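Local atomic coordinates of protein DOA1 (Saccharomyces cerevisiae, PDB entry 3ODT), a protein that probably binds ubiquitin through its WD40 beta-propeller domain and helps to regulate the turnover of F-box proteins. Residues A[201-206]-A[225-230]; A[144-149]-A[186-191]; A[62-67]-A[105-110]; A[245-250]-A[261-266]. All blocks are in the same frame, centred on the assembly; numbering follows the deposited sequence.

Contact 1. Residues A[201-206]-A[225-230]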
loop_
_atom_site.group_PDB
_atom_site.type_symbol
_atom_site.label_atom_id
_atom_site.label_comp_id
_atom_site.label_asym_id
_atom_site.label_seq_id
_atom_site.Cartn_x
_atom_site.Cartn_y
_atom_site.Cartn_z
ATOM N N CYS A 201 4.754 7.830 -6.830
ATOM C CA CYS A 201 4.025 7.631 -8.070
ATOM C C CYS A 201 2.767 8.470 -8.073
ATOM O O CYS A 201 2.308 8.949 -7.010
ATOM C CB CYS A 201 3.685 6.145 -8.286
ATOM S SG CYS A 201 2.463 5.474 -7.149
ATOM N N SER A 202 2.197 8.635 -9.265
ATOM C CA SER A 202 1.217 9.667 -9.465
ATOM C C SER A 202 0.184 9.356 -10.549
ATOM O O SER A 202 0.366 8.464 -11.390
ATOM C CB SER A 202 2.008 10.945 -9.794
ATOM O OG SER A 202 1.239 12.018 -10.310
ATOM N N ASN A 203 -0.906 10.118 -10.539
ATOM C CA ASN A 203 -1.860 10.073 -11.636
ATOM C C ASN A 203 -1.238 10.510 -12.968
ATOM O O ASN A 203 -1.818 10.267 -14.004
ATOM C CB ASN A 203 -3.041 10.999 -11.354
ATOM C CG ASN A 203 -4.045 10.414 -10.359
ATOM O OD1 ASN A 203 -3.816 9.361 -9.738
ATOM N ND2 ASN A 203 -5.170 11.106 -10.209
ATOM N N ASP A 204 -0.059 11.124 -12.927
ATOM C CA ASP A 204 0.630 11.525 -14.150
ATOM C C ASP A 204 1.249 10.342 -14.893
ATOM O O ASP A 204 1.828 10.511 -15.954
ATOM C CB ASP A 204 1.683 12.609 -13.882
ATOM C CG ASP A 204 2.879 12.110 -13.050
ATOM O OD1 ASP A 204 2.984 10.877 -12.792
ATOM O OD2 ASP A 204 3.720 12.948 -12.653
ATOM N N GLY A 205 1.108 9.142 -14.344
ATOM C CA GLY A 205 1.623 7.959 -14.993
ATOM C C GLY A 205 3.062 7.628 -14.683
ATOM O O GLY A 205 3.566 6.652 -15.196
ATOM N N LEU A 206 3.708 8.406 -13.820
ATOM C CA LEU A 206 5.144 8.299 -13.592
ATOM C C LEU A 206 5.438 7.814 -12.181
ATOM O O LEU A 206 4.661 8.036 -11.255
ATOM C CB LEU A 206 5.841 9.662 -13.819
ATOM C CG LEU A 206 5.655 10.280 -15.205
ATOM C CD1 LEU A 206 6.220 11.691 -15.308
ATOM C CD2 LEU A 206 6.300 9.354 -16.255
ATOM N N GLU A 225 0.404 3.653 -18.624
ATOM C CA GLU A 225 -0.388 4.408 -19.582
ATOM C C GLU A 225 -1.537 5.154 -18.937
ATOM O O GLU A 225 -2.278 5.881 -19.632
ATOM C CB GLU A 225 -0.941 3.496 -20.677
ATOM C CG GLU A 225 0.136 2.657 -21.344
ATOM C CD GLU A 225 -0.409 1.374 -21.933
ATOM O OE1 GLU A 225 -0.769 0.451 -21.156
ATOM O OE2 GLU A 225 -0.479 1.299 -23.175
ATOM N N SER A 226 -1.686 4.991 -17.629
ATOM C CA SER A 226 -2.712 5.695 -16.875
ATOM C C SER A 226 -2.175 6.049 -15.496
ATOM O O SER A 226 -0.966 6.176 -15.305
ATOM C CB SER A 226 -3.971 4.835 -16.748
ATOM O OG SER A 226 -5.108 5.634 -16.470
ATOM N N PHE A 227 -3.078 6.204 -14.535
ATOM C CA PHE A 227 -2.687 6.497 -13.175
ATOM C C PHE A 227 -1.875 5.351 -12.570
ATOM O O PHE A 227 -2.172 4.159 -12.806
ATOM C CB PHE A 227 -3.906 6.698 -12.280
ATOM C CG PHE A 227 -4.914 7.615 -12.829
ATOM C CD1 PHE A 227 -4.549 8.702 -13.590
ATOM C CD2 PHE A 227 -6.246 7.358 -12.637
ATOM C CE1 PHE A 227 -5.490 9.547 -14.107
ATOM C CE2 PHE A 227 -7.200 8.205 -13.169
ATOM C CZ PHE A 227 -6.813 9.293 -13.902
ATOM N N VAL A 228 -0.899 5.713 -11.745
ATOM C CA VAL A 228 -0.161 4.726 -10.979
ATOM C C VAL A 228 -0.666 4.790 -9.541
ATOM O O VAL A 228 -0.560 5.837 -8.891
ATOM C CB VAL A 228 1.359 4.918 -11.049
ATOM C CG1 VAL A 228 2.051 3.725 -10.424
ATOM C CG2 VAL A 228 1.824 5.131 -12.480
ATOM N N TYR A 229 -1.218 3.677 -9.042
ATOM C CA TYR A 229 -1.865 3.669 -7.732
ATOM C C TYR A 229 -0.997 3.193 -6.580
ATOM O O TYR A 229 -1.222 3.593 -5.441
ATOM C CB TYR A 229 -3.096 2.773 -7.776
ATOM C CG TYR A 229 -4.199 3.230 -8.705
ATOM C CD1 TYR A 229 -4.612 4.560 -8.739
ATOM C CD2 TYR A 229 -4.821 2.346 -9.554
ATOM C CE1 TYR A 229 -5.621 4.979 -9.576
ATOM C CE2 TYR A 229 -5.865 2.754 -10.380
ATOM C CZ TYR A 229 -6.234 4.073 -10.397
ATOM O OH TYR A 229 -7.241 4.478 -11.206
ATOM N N CYS A 230 -0.017 2.320 -6.853
ATOM C CA CYS A 230 0.694 1.687 -5.751
ATOM C C CYS A 230 2.081 1.344 -6.228
ATOM O O CYS A 230 2.250 1.011 -7.404
ATOM C CB CYS A 230 -0.040 0.404 -5.321
ATOM S SG CYS A 230 0.638 -0.349 -3.810
#
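Asn203 and Phe227 meet where two neighbouring blades of a WD40 beta propeller adjoin. Residues 201-206 end one strand and turn toward the next. Residues 225-230 lead into the innermost strand of the following blade. The backbone gives one hydrogen bond across the join: Val228 N donates to Ser202 O at 3.0 Å, from above the carbonyl plane. Gly205 N reaches the same oxygen from the opposite face. One acceptor thus serves the blade junction and also closes the type I turn from Ser202 to Gly205. Gly205 CA adds a C-H...O contact to Ser226 O at 3.2 Å. At its positive phi (87°) a side chain would press on the carbonyl O of Asp204, which suits glycine.

The flat groups stack. The amide of Asn203 lies on the Phe227 ring with the planes 24° apart, and Asn203 CG is 3.6 Å above the ring, offset toward its rim. With Asn203 CG beside its backbone N (chi1 -77°), the amide reaches over the face, while Asn203 O sits at the ring edge, 3.2 Å from Phe227 CD1.

Side-chain bonds brace the turn. Ser202 OG accepts from Asp204 N in an ST turn and also bonds Val186 O. Asp204 OD1 accepts from Leu206 N in an Asx turn.

The methyls of Val228 split: CG1 packs on Cys201 CB at 3.6 Å, and CG2 meets the backbone of Gly205, 3.6 Å from its C.

Contact 2. Residues A[144-149]-A[186-191]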
loop_
_atom_site.group_PDB
_atom_site.type_symbol
_atom_site.label_atom_id
_atom_site.label_comp_id
_atom_site.label_asym_id
_atom_site.label_seq_id
_atom_site.Cartn_x
_atom_site.Cartn_y
_atom_site.Cartn_z
ATOM N N SER A 144 -6.783 15.663 -0.396
ATOM C CA SER A 144 -6.669 14.313 0.140
ATOM C C SER A 144 -5.231 13.846 0.208
ATOM O O SER A 144 -4.445 14.105 -0.698
ATOM C CB SER A 144 -7.466 13.353 -0.727
ATOM O OG SER A 144 -8.831 13.677 -0.651
ATOM N N VAL A 145 -4.924 13.125 1.266
ATOM C CA VAL A 145 -3.636 12.498 1.477
ATOM C C VAL A 145 -3.773 11.027 1.085
ATOM O O VAL A 145 -4.407 10.220 1.772
ATOM C CB VAL A 145 -3.188 12.662 2.931
ATOM C CG1 VAL A 145 -1.920 11.843 3.191
ATOM C CG2 VAL A 145 -2.961 14.138 3.258
ATOM N N TRP A 146 -3.221 10.710 -0.080
ATOM C CA TRP A 146 -3.355 9.379 -0.647
ATOM C C TRP A 146 -2.420 8.369 -0.014
ATOM O O TRP A 146 -2.718 7.157 -0.023
ATOM C CB TRP A 146 -3.090 9.430 -2.143
ATOM C CG TRP A 146 -4.330 9.825 -2.897
ATOM C CD1 TRP A 146 -4.569 11.011 -3.533
ATOM C CD2 TRP A 146 -5.488 9.019 -3.094
ATOM N NE1 TRP A 146 -5.810 10.982 -4.126
ATOM C CE2 TRP A 146 -6.386 9.765 -3.882
ATOM C CE3 TRP A 146 -5.828 7.708 -2.725
ATOM C CZ2 TRP A 146 -7.618 9.267 -4.275
ATOM C CZ3 TRP A 146 -7.066 7.214 -3.116
ATOM C CH2 TRP A 146 -7.935 7.994 -3.905
ATOM N N ASP A 147 -1.283 8.823 0.525
ATOM C CA ASP A 147 -0.365 7.911 1.187
ATOM C C ASP A 147 0.442 8.612 2.259
ATOM O O ASP A 147 0.628 9.814 2.225
ATOM C CB ASP A 147 0.561 7.233 0.174
ATOM C CG ASP A 147 1.212 5.972 0.747
ATOM O OD1 ASP A 147 0.643 5.362 1.668
ATOM O OD2 ASP A 147 2.327 5.609 0.300
ATOM N N ALA A 148 0.934 7.816 3.197
ATOM C CA ALA A 148 1.737 8.276 4.317
ATOM C C ALA A 148 2.630 7.116 4.742
ATOM O O ALA A 148 2.190 5.944 4.835
ATOM C CB ALA A 148 0.849 8.746 5.505
ATOM N N LYS A 149 3.888 7.440 4.985
ATOM C CA LYS A 149 4.905 6.452 5.343
ATOM C C LYS A 149 5.809 6.977 6.436
ATOM O O LYS A 149 6.069 8.190 6.529
ATOM C CB LYS A 149 5.755 6.111 4.131
ATOM C CG LYS A 149 5.034 5.384 3.019
ATOM C CD LYS A 149 4.568 4.001 3.433
ATOM C CE LYS A 149 4.417 3.062 2.233
ATOM N NZ LYS A 149 3.166 3.250 1.476
ATOM N N VAL A 186 -1.846 14.601 -9.040
ATOM C CA VAL A 186 -2.114 13.945 -7.775
ATOM C C VAL A 186 -1.026 12.921 -7.476
ATOM O O VAL A 186 -0.703 12.099 -8.332
ATOM C CB VAL A 186 -3.458 13.225 -7.886
ATOM C CG1 VAL A 186 -3.684 12.313 -6.691
ATOM C CG2 VAL A 186 -4.616 14.227 -8.132
ATOM N N VAL A 187 -0.444 12.974 -6.279
ATOM C CA VAL A 187 0.549 11.959 -5.862
ATOM C C VAL A 187 -0.182 10.869 -5.093
ATOM O O VAL A 187 -0.926 11.161 -4.147
ATOM C CB VAL A 187 1.678 12.559 -5.020
ATOM C CG1 VAL A 187 2.809 11.566 -4.908
ATOM C CG2 VAL A 187 2.192 13.824 -5.687
ATOM N N ARG A 188 -0.006 9.627 -5.532
ATOM C CA ARG A 188 -0.821 8.531 -5.058
ATOM C C ARG A 188 -0.125 7.608 -4.059
ATOM O O ARG A 188 -0.776 6.980 -3.213
ATOM C CB ARG A 188 -1.275 7.688 -6.238
ATOM C CG ARG A 188 -2.262 8.369 -7.179
ATOM C CD ARG A 188 -3.554 8.658 -6.507
ATOM N NE ARG A 188 -4.389 7.488 -6.163
ATOM C CZ ARG A 188 -5.550 7.179 -6.732
ATOM N NH1 ARG A 188 -6.025 7.897 -7.770
ATOM N NH2 ARG A 188 -6.238 6.133 -6.275
ATOM N N HIS A 189 1.192 7.477 -4.164
ATOM C CA HIS A 189 1.858 6.511 -3.298
ATOM C C HIS A 189 3.334 6.778 -3.136
ATOM O O HIS A 189 3.964 7.444 -3.961
ATOM C CB HIS A 189 1.618 5.063 -3.798
ATOM C CG HIS A 189 1.338 4.108 -2.677
ATOM N ND1 HIS A 189 0.165 4.133 -1.954
ATOM C CD2 HIS A 189 2.087 3.112 -2.136
ATOM C CE1 HIS A 189 0.207 3.200 -1.023
ATOM N NE2 HIS A 189 1.370 2.569 -1.101
ATOM N N LEU A 190 3.880 6.214 -2.068
ATOM C CA LEU A 190 5.250 6.412 -1.662
ATOM C C LEU A 190 5.896 5.101 -1.239
ATOM O O LEU A 190 5.240 4.245 -0.648
ATOM C CB LEU A 190 5.311 7.380 -0.492
ATOM C CG LEU A 190 4.722 8.784 -0.632
ATOM C CD1 LEU A 190 4.608 9.447 0.726
ATOM C CD2 LEU A 190 5.597 9.593 -1.564
ATOM N N ALA A 191 7.192 4.968 -1.471
ATOM C CA ALA A 191 7.994 3.930 -0.820
ATOM C C ALA A 191 9.316 4.556 -0.387
ATOM O O ALA A 191 9.964 5.265 -1.184
ATOM C CB ALA A 191 8.266 2.753 -1.744
#
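Arg188 lies flat along Trp146, and its side chain can be followed outward over the indole. Its CB rests against Val228 O and its CG against Asn203 OD1. The chain then bends twice, at chi2 (-65°) and chi3 (-69°), which folds the outer half back over the ring. CD sits above the five-membered ring, 3.8 Å from its centroid, in a CH-pi contact. NE passes over the middle of the indole. CZ stands 3.7 Å from the centroid of the six-membered ring, almost on the ring normal, as a cation-pi pair. NH1 turns to a weak hydrogen bond with Asn203 OD1. NH2 reaches the far end, 3.4 Å from Trp146 CZ3. Val186 CG1 packs obliquely on Trp146 CD1 at 3.5 Å.

A second stack follows along the strands. The carboxylate of Asp147 lies on the His189 ring, planes 7° apart, with OD2 3.3 Å above the ring centre. Two donors fix its rotation. Lys149 NZ makes a salt bridge to the syn lone pair of Asp147 OD2 at 2.8 Å, and Leu190 N donates to the anti lone pair of Asp147 OD2 at 2.9 Å. Lys149 NZ also gives a weak bond to Leu190 O.

Strands 145-150 and 187-194 are the innermost strands of successive WD40 propeller blades and run nearly parallel. Each has a classic beta bulge here, at Trp146-Asp147 and at Arg188-His189. Trp122 meets the Trp146 ring edge-to-face, and Tyr229 of strand 228-233 touches Arg188.

Contact 3. Residues A[62-67]-A[105-110]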
loop_
_atom_site.group_PDB
_atom_site.type_symbol
_atom_site.label_atom_id
_atom_site.label_comp_id
_atom_site.label_asym_id
_atom_site.label_seq_id
_atom_site.Cartn_x
_atom_site.Cartn_y
_atom_site.Cartn_z
ATOM N N LEU A 62 -13.873 -0.829 2.471
ATOM C CA LEU A 62 -12.534 -0.875 3.049
ATOM C C LEU A 62 -11.532 -0.624 1.915
ATOM O O LEU A 62 -11.589 -1.265 0.845
ATOM C CB LEU A 62 -12.274 -2.204 3.750
ATOM C CG LEU A 62 -13.178 -2.517 4.940
ATOM C CD1 LEU A 62 -12.838 -3.861 5.525
ATOM C CD2 LEU A 62 -13.025 -1.412 5.975
ATOM N N ASN A 63 -10.638 0.329 2.174
ATOM C CA ASN A 63 -9.685 0.845 1.195
ATOM C C ASN A 63 -8.222 0.669 1.529
ATOM O O ASN A 63 -7.363 0.809 0.665
ATOM C CB ASN A 63 -9.989 2.306 0.923
ATOM C CG ASN A 63 -11.307 2.489 0.191
ATOM O OD1 ASN A 63 -11.563 1.807 -0.794
ATOM N ND2 ASN A 63 -12.161 3.394 0.693
ATOM N N SER A 64 -7.933 0.342 2.786
ATOM C CA SER A 64 -6.561 0.221 3.239
ATOM C C SER A 64 -6.425 -0.897 4.284
ATOM O O SER A 64 -7.353 -1.177 5.072
ATOM C CB SER A 64 -6.086 1.567 3.787
ATOM O OG SER A 64 -6.918 2.010 4.832
ATOM N N VAL A 65 -5.238 -1.486 4.306
ATOM C CA VAL A 65 -4.897 -2.537 5.259
ATOM C C VAL A 65 -3.392 -2.486 5.508
ATOM O O VAL A 65 -2.608 -2.070 4.631
ATOM C CB VAL A 65 -5.294 -3.953 4.708
ATOM C CG1 VAL A 65 -4.403 -4.361 3.530
ATOM C CG2 VAL A 65 -5.306 -5.028 5.793
ATOM N N CYS A 66 -3.003 -2.891 6.719
ATOM C CA CYS A 66 -1.607 -3.163 7.039
ATOM C C CYS A 66 -1.577 -4.201 8.148
ATOM O O CYS A 66 -2.629 -4.633 8.645
ATOM C CB CYS A 66 -0.834 -1.897 7.415
ATOM S SG CYS A 66 -1.296 -1.157 8.991
ATOM N N TYR A 67 -0.372 -4.591 8.537
ATOM C CA TYR A 67 -0.205 -5.683 9.476
ATOM C C TYR A 67 0.773 -5.261 10.573
ATOM O O TYR A 67 1.907 -4.869 10.289
ATOM C CB TYR A 67 0.298 -6.939 8.765
ATOM C CG TYR A 67 0.565 -8.104 9.704
ATOM C CD1 TYR A 67 -0.446 -8.615 10.512
ATOM C CD2 TYR A 67 1.822 -8.709 9.768
ATOM C CE1 TYR A 67 -0.222 -9.653 11.355
ATOM C CE2 TYR A 67 2.049 -9.764 10.616
ATOM C CZ TYR A 67 1.020 -10.225 11.425
ATOM O OH TYR A 67 1.208 -11.278 12.300
ATOM N N GLY A 105 -12.571 11.464 7.386
ATOM C CA GLY A 105 -12.882 11.053 6.043
ATOM C C GLY A 105 -12.252 9.701 5.773
ATOM O O GLY A 105 -11.594 9.102 6.633
ATOM N N ASN A 106 -12.440 9.245 4.547
ATOM C CA ASN A 106 -11.971 7.943 4.075
ATOM C C ASN A 106 -10.525 7.728 4.492
ATOM O O ASN A 106 -9.683 8.603 4.251
ATOM C CB ASN A 106 -12.077 7.886 2.557
ATOM C CG ASN A 106 -11.613 6.572 1.984
ATOM O OD1 ASN A 106 -11.782 5.502 2.589
ATOM N ND2 ASN A 106 -11.019 6.639 0.780
ATOM N N VAL A 107 -10.246 6.563 5.075
ATOM C CA VAL A 107 -8.884 6.166 5.365
ATOM C C VAL A 107 -8.380 5.387 4.157
ATOM O O VAL A 107 -8.723 4.225 3.971
ATOM C CB VAL A 107 -8.786 5.331 6.648
ATOM C CG1 VAL A 107 -7.333 5.004 6.931
ATOM C CG2 VAL A 107 -9.398 6.101 7.823
ATOM N N CYS A 108 -7.595 6.075 3.331
ATOM C CA CYS A 108 -7.168 5.534 2.039
ATOM C C CYS A 108 -5.799 4.878 2.030
ATOM O O CYS A 108 -5.429 4.285 1.009
ATOM C CB CYS A 108 -7.217 6.598 0.930
ATOM S SG CYS A 108 -6.388 8.106 1.324
ATOM N N SER A 109 -5.047 4.984 3.130
ATOM C CA SER A 109 -3.784 4.280 3.227
ATOM C C SER A 109 -3.467 3.952 4.661
ATOM O O SER A 109 -3.844 4.693 5.571
ATOM C CB SER A 109 -2.636 5.073 2.593
ATOM O OG SER A 109 -2.217 6.143 3.423
ATOM N N LEU A 110 -2.743 2.845 4.846
ATOM C CA LEU A 110 -2.290 2.406 6.152
ATOM C C LEU A 110 -0.900 1.815 5.982
ATOM O O LEU A 110 -0.606 1.134 4.979
ATOM C CB LEU A 110 -3.209 1.336 6.765
ATOM C CG LEU A 110 -4.475 1.864 7.408
ATOM C CD1 LEU A 110 -5.414 0.715 7.720
ATOM C CD2 LEU A 110 -4.140 2.648 8.686
#
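The amides of Asn63 and Asn106 are the flat groups that meet here, and they stand nearly square to each other, with planes 79° apart. Their faces do not stack. Asn63 ND2 donates to Asn106 OD1 at 2.9 Å, and this oxygen lies close to the plane of the Asn63 amide. At the acceptor end the donor is tilted 30° from the carbonyl plane of Asn106. Asn106 CG is anti to its backbone N (chi1 -180°), which extends the amide far enough to meet Asn63. The Asn106 side chain also touches Trp122. With an alanine here instead of Asn106, the amide of Asn63 would probably lose its acceptor and be freer to turn.

Ser64 gives the second polar link. Its OG donates to Val107 O at 3.0 Å from above the carbonyl plane, and it has a weak bond to Gly77 O as well. The same OG touches Leu110 CD1 at 3.5 Å, while Ser64 CB packs 3.6 Å from Ser109 CA. Farther along, Cys66 SG rests on Leu110 CB at 3.9 Å.

The two strands run nearly parallel, yet side chains reaching across supply both hydrogen bonds between the segments. Classic beta bulges at Asn63-Ser64 and Cys108-Ser109 bend each strand at matching positions. Such a junction belongs to the inner strands of adjacent WD40 blades, each in its own antiparallel sheet, side by side around the propeller axis.

Contact 4. Residues A[245-250]-A[261-266]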
loop_
_atom_site.group_PDB
_atom_site.type_symbol
_atom_site.label_atom_id
_atom_site.label_comp_id
_atom_site.label_asym_id
_atom_site.label_seq_id
_atom_site.Cartn_x
_atom_site.Cartn_y
_atom_site.Cartn_z
ATOM N N ASP A 245 -3.838 1.200 -15.909
ATOM C CA ASP A 245 -3.632 0.611 -17.240
ATOM C C ASP A 245 -3.637 -0.915 -17.266
ATOM O O ASP A 245 -3.244 -1.529 -18.258
ATOM C CB ASP A 245 -2.369 1.146 -17.874
ATOM C CG ASP A 245 -1.100 0.671 -17.168
ATOM O OD1 ASP A 245 -1.238 -0.068 -16.167
ATOM O OD2 ASP A 245 0.019 1.010 -17.677
ATOM N N ARG A 246 -4.142 -1.514 -16.187
ATOM C CA ARG A 246 -4.336 -2.962 -16.059
ATOM C C ARG A 246 -3.039 -3.721 -15.852
ATOM O O ARG A 246 -3.025 -4.956 -15.962
ATOM C CB ARG A 246 -5.114 -3.553 -17.249
ATOM C CG ARG A 246 -6.316 -2.719 -17.670
ATOM C CD ARG A 246 -7.206 -3.462 -18.637
ATOM N NE ARG A 246 -6.648 -3.648 -19.977
ATOM C CZ ARG A 246 -6.268 -4.817 -20.493
ATOM N NH1 ARG A 246 -6.296 -5.935 -19.766
ATOM N NH2 ARG A 246 -5.819 -4.871 -21.740
ATOM N N THR A 247 -1.972 -3.013 -15.527
ATOM C CA THR A 247 -0.679 -3.657 -15.425
ATOM C C THR A 247 -0.092 -3.631 -14.004
ATOM O O THR A 247 -0.322 -2.715 -13.197
ATOM C CB THR A 247 0.387 -3.092 -16.400
ATOM O OG1 THR A 247 0.818 -1.790 -15.995
ATOM C CG2 THR A 247 -0.117 -3.113 -17.859
ATOM N N VAL A 248 0.705 -4.668 -13.756
ATOM C CA VAL A 248 1.695 -4.731 -12.683
ATOM C C VAL A 248 3.038 -4.685 -13.387
ATOM O O VAL A 248 3.252 -5.420 -14.357
ATOM C CB VAL A 248 1.577 -6.038 -11.866
ATOM C CG1 VAL A 248 2.687 -6.105 -10.829
ATOM C CG2 VAL A 248 0.206 -6.099 -11.190
ATOM N N ARG A 249 3.940 -3.837 -12.923
ATOM C CA ARG A 249 5.215 -3.679 -13.596
ATOM C C ARG A 249 6.346 -3.852 -12.617
ATOM O O ARG A 249 6.234 -3.454 -11.454
ATOM C CB ARG A 249 5.305 -2.345 -14.317
ATOM C CG ARG A 249 4.251 -2.224 -15.382
ATOM C CD ARG A 249 4.350 -0.928 -16.145
ATOM N NE ARG A 249 3.233 -0.769 -17.082
ATOM C CZ ARG A 249 3.332 -0.407 -18.347
ATOM N NH1 ARG A 249 4.510 -0.234 -18.925
ATOM N NH2 ARG A 249 2.213 -0.263 -19.049
ATOM N N ILE A 250 7.449 -4.409 -13.094
ATOM C CA ILE A 250 8.618 -4.608 -12.258
ATOM C C ILE A 250 9.761 -3.844 -12.894
ATOM O O ILE A 250 9.987 -3.994 -14.092
ATOM C CB ILE A 250 8.973 -6.110 -12.125
ATOM C CG1 ILE A 250 7.836 -6.858 -11.414
ATOM C CG2 ILE A 250 10.250 -6.305 -11.313
ATOM C CD1 ILE A 250 7.025 -7.713 -12.311
ATOM N N VAL A 261 6.190 -6.530 -17.679
ATOM C CA VAL A 261 4.834 -5.990 -17.631
ATOM C C VAL A 261 3.878 -7.154 -17.608
ATOM O O VAL A 261 3.872 -7.992 -18.513
ATOM C CB VAL A 261 4.525 -5.121 -18.840
ATOM C CG1 VAL A 261 3.066 -4.620 -18.811
ATOM C CG2 VAL A 261 5.500 -3.974 -18.929
ATOM N N ILE A 262 3.074 -7.195 -16.562
ATOM C CA ILE A 262 2.019 -8.189 -16.402
ATOM C C ILE A 262 0.674 -7.497 -16.613
ATOM O O ILE A 262 0.327 -6.525 -15.925
ATOM C CB ILE A 262 2.028 -8.799 -14.985
ATOM C CG1 ILE A 262 3.334 -9.542 -14.707
ATOM C CG2 ILE A 262 0.880 -9.774 -14.794
ATOM C CD1 ILE A 262 3.567 -9.859 -13.262
ATOM N N THR A 263 -0.055 -7.946 -17.613
ATOM C CA THR A 263 -1.322 -7.356 -17.963
ATOM C C THR A 263 -2.424 -8.284 -17.499
ATOM O O THR A 263 -2.404 -9.469 -17.781
ATOM C CB THR A 263 -1.431 -7.122 -19.456
ATOM O OG1 THR A 263 -0.373 -6.254 -19.874
ATOM C CG2 THR A 263 -2.772 -6.479 -19.790
ATOM N N LEU A 264 -3.356 -7.731 -16.740
ATOM C CA LEU A 264 -4.459 -8.494 -16.167
ATOM C C LEU A 264 -5.815 -8.056 -16.708
ATOM O O LEU A 264 -5.970 -6.900 -17.092
ATOM C CB LEU A 264 -4.457 -8.292 -14.656
ATOM C CG LEU A 264 -3.196 -8.814 -13.943
ATOM C CD1 LEU A 264 -3.245 -8.472 -12.487
ATOM C CD2 LEU A 264 -3.052 -10.309 -14.082
ATOM N N PRO A 265 -6.801 -8.983 -16.711
ATOM C CA PRO A 265 -8.136 -8.690 -17.252
ATOM C C PRO A 265 -9.011 -7.992 -16.203
ATOM O O PRO A 265 -10.091 -8.481 -15.834
ATOM C CB PRO A 265 -8.686 -10.082 -17.620
ATOM C CG PRO A 265 -8.047 -11.000 -16.588
ATOM C CD PRO A 265 -6.660 -10.409 -16.335
ATOM N N ALA A 266 -8.536 -6.844 -15.742
ATOM C CA ALA A 266 -9.242 -6.028 -14.779
ATOM C C ALA A 266 -9.044 -4.581 -15.146
ATOM O O ALA A 266 -7.951 -4.182 -15.523
ATOM C CB ALA A 266 -8.677 -6.293 -13.394
#
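Arg246 has a positive phi (74°), and its side chain bends at chi3 (-71°); the guanidinium reaches the chain just past the end of strand 258-263, where Arg246 NH1 donates to Leu264 O at 2.9 Å. Thr263 CG2 lies over one face of that guanidinium. The setting is a beta hairpin, strands 247-251 and 258-263, that forms the outer half of a WD40 propeller blade.

The strands are antiparallel. Val248 and Ile262 form a hydrogen-bonded pair, with Val248 N to Ile262 O at 2.9 Å and Ile262 N to Val248 O at 2.8 Å. Leu264 N adds a further backbone bond to Arg246 O, just beyond the paired strands. Val248 also packs on Ile262 and Leu264, on the face turned to strands 280-284 and 289-293 of the next blade.

Thr247 OG1 lies between its backbone N and carbonyl carbon (chi1 72°). There it donates to Asp245 OD1 at 2.7 Å and accepts from Arg249 NE at 2.8 Å. Thr247 N also reaches Asp245 OD1, closing an Asx turn. Asp245 OD2 makes a salt bridge with Arg249 NH2 and takes a bond from Glu225 N. A valine in place of Thr247 would probably leave Arg249 NE without its acceptor and Asp245 OD1 with one donor fewer.

On the same face of the hairpin, Thr247 CG2 packs against Val261 CG1 at 3.6 Å.

Contacts 2 and 3 are nearest the chain centre (their centres about 9 Å from it), yet contact 2 is only partly buried; contacts 1 and 3 are buried. Contact 4 lies farthest out, its centre at about 17 Å, and is partly exposed. Contacts 1, 2 and 3 each join neighbouring blades, whereas contact 4 holds two strands within one blade. The chemistry follows: contact 4 has a regular backbone ladder, while contacts 2 and 3 rely on side chains reaching across neighbouring inner strands. Contact 1 mixes both means. Contacts 1 and 2 share the sheet with strands 187-194 and 197-202, contacts 1 and 4 the one from 228-233 to 258-263. Contacts 2 and 3 touch where Cys108 and Ser109 meet Val145 to Ala148.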